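Local coordinates for extracellular solute-binding protein, family 1 (Bifidobacterium longum subsp. infantis ATCC 15697, PDB 3QUF), which probably captures a solute outside the cell for an uptake transporter, as a member of the bacterial family 1 solute-binding proteins, at residues A[89-92]-A[93-96]; A[113-117]-A[118-122]. One frame throughout, in Å; residues are numbered along the deposited sequence.

Interaction 1: residues A[89-92]-A[93-96]. With ACY (acetic acid), chain E.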
# COMPACT_ATOMS: atom_id res chain seq x y z
N LEU A 89 8.66 -11.39 -2.80
CA LEU A 89 8.07 -11.35 -1.49
C LEU A 89 6.87 -10.43 -1.59
O LEU A 89 6.99 -9.24 -1.85
CB LEU A 89 9.06 -10.83 -0.46
CG LEU A 89 10.35 -11.65 -0.29
CD1 LEU A 89 11.27 -10.97 0.71
CD2 LEU A 89 10.07 -13.07 0.14
N THR A 90 5.70 -11.02 -1.44
CA THR A 90 4.46 -10.29 -1.56
C THR A 90 3.91 -10.00 -0.18
O THR A 90 4.42 -10.49 0.82
CB THR A 90 3.44 -11.06 -2.34
OG1 THR A 90 2.86 -12.13 -1.56
CG2 THR A 90 4.06 -11.64 -3.65
N MSE A 91 2.81 -9.22 -0.12
CA MSE A 91 2.24 -8.94 1.19
C MSE A 91 1.63 -10.16 1.85
O MSE A 91 1.49 -10.23 3.10
CB MSE A 91 1.20 -7.79 1.09
CG MSE A 91 1.80 -6.47 0.56
SE MSE A 91 3.28 -5.75 1.62
CE MSE A 91 4.84 -6.37 0.55
N ASP A 92 1.35 -11.20 1.06
CA ASP A 92 0.80 -12.41 1.61
C ASP A 92 1.83 -13.49 1.98
O ASP A 92 1.49 -14.40 2.73
CB ASP A 92 -0.19 -13.04 0.63
CG ASP A 92 -1.45 -12.23 0.46
OD1 ASP A 92 -1.89 -11.58 1.44
OD2 ASP A 92 -1.97 -12.21 -0.67
N ASN A 93 3.05 -13.45 1.44
CA ASN A 93 4.02 -14.49 1.76
C ASN A 93 5.31 -13.97 2.38
O ASN A 93 6.22 -14.77 2.67
CB ASN A 93 4.33 -15.36 0.52
CG ASN A 93 5.28 -14.65 -0.47
OD1 ASN A 93 5.61 -13.51 -0.26
ND2 ASN A 93 5.75 -15.35 -1.49
N ARG A 94 5.43 -12.66 2.60
CA ARG A 94 6.77 -12.10 2.91
C ARG A 94 7.37 -12.72 4.17
O ARG A 94 8.55 -13.13 4.15
CB ARG A 94 6.76 -10.57 3.01
CG ARG A 94 5.80 -10.01 4.03
CD ARG A 94 5.63 -8.49 3.85
NE ARG A 94 4.85 -8.01 4.97
CZ ARG A 94 5.33 -7.73 6.19
NH1 ARG A 94 6.61 -7.87 6.52
NH2 ARG A 94 4.48 -7.40 7.16
N THR A 95 6.60 -12.84 5.24
CA THR A 95 7.16 -13.38 6.49
C THR A 95 7.33 -14.91 6.44
O THR A 95 8.35 -15.42 6.89
CB THR A 95 6.40 -12.90 7.70
OG1 THR A 95 5.06 -13.33 7.58
CG2 THR A 95 6.45 -11.40 7.80
N ASP A 96 6.41 -15.62 5.78
CA ASP A 96 6.55 -17.07 5.61
C ASP A 96 7.82 -17.41 4.85
O ASP A 96 8.56 -18.29 5.26
CB ASP A 96 5.33 -17.66 4.89
CG ASP A 96 4.07 -17.67 5.77
OD1 ASP A 96 4.18 -17.79 7.01
OD2 ASP A 96 2.97 -17.58 5.18
C ACY E . 2.86 -13.64 5.53
O ACY E . 1.90 -14.24 6.10
OXT ACY E . 3.83 -14.26 5.03
CH3 ACY E . 2.79 -12.14 5.53
O HOH W 1 1.95 -8.29 4.91
O HOH W 2 2.52 -17.60 2.68
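Thr90 OG1 is gripped by two backbone amides: Asp92 N donates to it, making an ST turn, and Asn93 N reaches it at 3.3 Å. Asn93 N also makes a weak bond to Thr90 O, so its single hydrogen is shared between two acceptors. With alanine in place of Thr90 the hydroxyl is gone, and the amides of Asp92 and Asn93 would probably lose the acceptor that ties them into the turn. In Asn93, chi1 at 78° stands CG between the backbone N and the carbonyl carbon, which swings OD1 back toward Thr90. There OD1 accepts from Thr90 N at 2.8 Å (N-H...O 159°), the donor tilted 29° from the carbonyl plane. Arg94 runs its extended chain past this turn, CB lying 3.2 Å from Thr90 O, and the CE methyl of selenomethionine Met91 packs against Arg94 CD at 4.0 Å. Beyond them a water meets the guanidinium edge in plane, accepting from Arg94 NE at 2.9 Å and donating to Met91 O; NH2 goes on to the carbonyl of Asn371 and NH1 probably to that of Leu122. Asn93 holds the N-cap position, but its side chain makes no capping bond. Instead an acetic acid molecule, probably from the crystallisation liquor, sits at the helix start, its OXT taking a 3.0 Å bond from Asp96 N and a weak one from Thr95 N. The whole turn links strand 86-89 to helix 94-100, with helix 67-79 packing on Asn93 through Ile71 and Leu74, and strand 295-305 alongside Leu89 and Met91.

Interaction 2: residues A[113-117]-A[118-122]. With SO4 (sulfate ion), chain D.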
# COMPACT_ATOMS: atom_id res chain seq x y z
N ASP A 113 21.11 1.03 -3.04
CA ASP A 113 21.28 2.45 -2.85
C ASP A 113 20.22 3.22 -3.64
O ASP A 113 19.80 2.82 -4.74
CB ASP A 113 22.71 2.87 -3.19
CG ASP A 113 23.75 2.36 -2.19
OD1 ASP A 113 23.42 1.93 -1.06
OD2 ASP A 113 24.93 2.42 -2.54
N GLY A 114 19.72 4.30 -3.04
CA GLY A 114 18.74 5.18 -3.69
C GLY A 114 17.32 4.97 -3.19
O GLY A 114 16.43 5.76 -3.49
N ILE A 115 17.11 3.87 -2.45
CA ILE A 115 15.80 3.56 -1.91
C ILE A 115 15.83 3.82 -0.42
O ILE A 115 16.68 3.29 0.31
CB ILE A 115 15.48 2.06 -2.15
CG1 ILE A 115 15.54 1.74 -3.65
CG2 ILE A 115 14.12 1.66 -1.51
CD1 ILE A 115 15.58 0.27 -4.00
N ASP A 116 14.91 4.65 0.06
CA ASP A 116 14.97 5.06 1.47
C ASP A 116 14.83 3.85 2.41
O ASP A 116 14.10 2.91 2.15
CB ASP A 116 13.89 6.12 1.77
CG ASP A 116 14.18 7.50 1.13
OD1 ASP A 116 15.31 7.74 0.63
OD2 ASP A 116 13.27 8.37 1.14
N ASP A 117 15.58 3.90 3.52
CA ASP A 117 15.66 2.74 4.42
C ASP A 117 14.30 2.27 4.99
O ASP A 117 14.10 1.08 5.26
CB ASP A 117 16.64 3.06 5.52
CG ASP A 117 18.09 2.98 5.05
OD1 ASP A 117 18.37 2.50 3.93
OD2 ASP A 117 18.98 3.36 5.85
N THR A 118 13.34 3.17 5.18
CA THR A 118 12.02 2.80 5.67
C THR A 118 11.30 1.84 4.76
O THR A 118 10.41 1.09 5.21
CB THR A 118 11.13 4.03 5.85
OG1 THR A 118 11.23 4.89 4.71
CG2 THR A 118 11.57 4.83 7.09
N ASN A 119 11.68 1.83 3.48
CA ASN A 119 11.06 0.91 2.52
C ASN A 119 11.46 -0.57 2.69
O ASN A 119 10.87 -1.46 2.06
CB ASN A 119 11.33 1.36 1.11
CG ASN A 119 10.70 2.67 0.81
OD1 ASN A 119 9.48 2.85 1.03
ND2 ASN A 119 11.50 3.63 0.34
N PHE A 120 12.47 -0.82 3.52
CA PHE A 120 12.94 -2.20 3.71
C PHE A 120 12.33 -2.87 4.92
O PHE A 120 12.51 -4.06 5.11
CB PHE A 120 14.45 -2.26 3.75
CG PHE A 120 15.08 -1.85 2.45
CD1 PHE A 120 15.12 -2.73 1.39
CD2 PHE A 120 15.58 -0.59 2.26
CE1 PHE A 120 15.71 -2.33 0.19
CE2 PHE A 120 16.14 -0.21 1.03
CZ PHE A 120 16.19 -1.09 0.03
N ALA A 121 11.58 -2.13 5.75
CA ALA A 121 11.09 -2.74 6.99
C ALA A 121 10.23 -3.98 6.73
O ALA A 121 10.33 -4.95 7.48
CB ALA A 121 10.25 -1.70 7.75
N LEU A 122 9.39 -3.93 5.70
CA LEU A 122 8.53 -5.07 5.39
C LEU A 122 9.34 -6.27 4.82
O LEU A 122 8.79 -7.38 4.67
CB LEU A 122 7.44 -4.69 4.40
CG LEU A 122 6.41 -3.65 4.87
CD1 LEU A 122 5.42 -3.34 3.75
CD2 LEU A 122 5.67 -4.16 6.15
S SO4 D . 21.08 5.87 -0.40
O1 SO4 D . 20.28 4.65 -0.41
O2 SO4 D . 21.29 6.29 0.99
O3 SO4 D . 22.38 5.61 -1.02
O4 SO4 D . 20.39 6.93 -1.12
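Two overlapping type I turns, 116-119 and 117-120, wind the chain into a short helix-like coil without regular helical bonding. Asn119 N donates to Asp116 O at 3.0 Å and Phe120 N to Asp117 O at 3.0 Å; in both the donor stands well above the carbonyl plane, 41° and 54° out of it. Asn119 ND2 adds a weak bond to the same Asp116 O, and ND2 also lies 3.7 Å from Asp116 CB. The coil carries Phe120 back against Ile115, whose side chain it crosses at about a right angle. Ile115 CG2, anti to its backbone N, meets the ring at CE2 (3.7 Å), while Ile115 O lies at the ring edge, near its plane, 3.6 Å from the same carbon. Upstream, Gly114 N holds a sulfate, probably from the crystallisation liquor, through O1 at 2.7 Å. At phi 103° a CB would collide with the carbonyl O of Asp113, so glycine suits this position. Asp116 OD2 is bonded to Asn365. This coil belongs to the connection from helix 94-100 to strand 124-125; Gly114 pairs with Ser344, just after strand 340-341, and Ile115 touches Asn325, between helices 311-324 and 327-337.

Overall arrangement
Interaction 1 comes first along the chain and interaction 2 follows, both on the path between strand 86-89 and strand 124-125. Their centres are about 17 Å apart, yet they meet: Arg94 NH1 probably bonds Leu122 O at 2.9 Å, and Leu122 CD1 packs on the selenium of Met91. Each is partly buried, but interaction 1 has more buried residues and lies beside the main sheet, whereas in interaction 2 Asp116 and Asp117 are exposed and Ile115 and Phe120 are buried. Accordingly 89-96 relies on side-chain oxygens taking backbone amides, and 113-122 on backbone turns closed over an apolar pair. Each binds a small molecule probably from the crystallisation liquor, interaction 1 through two backbone amides (one bond weak), interaction 2 through one.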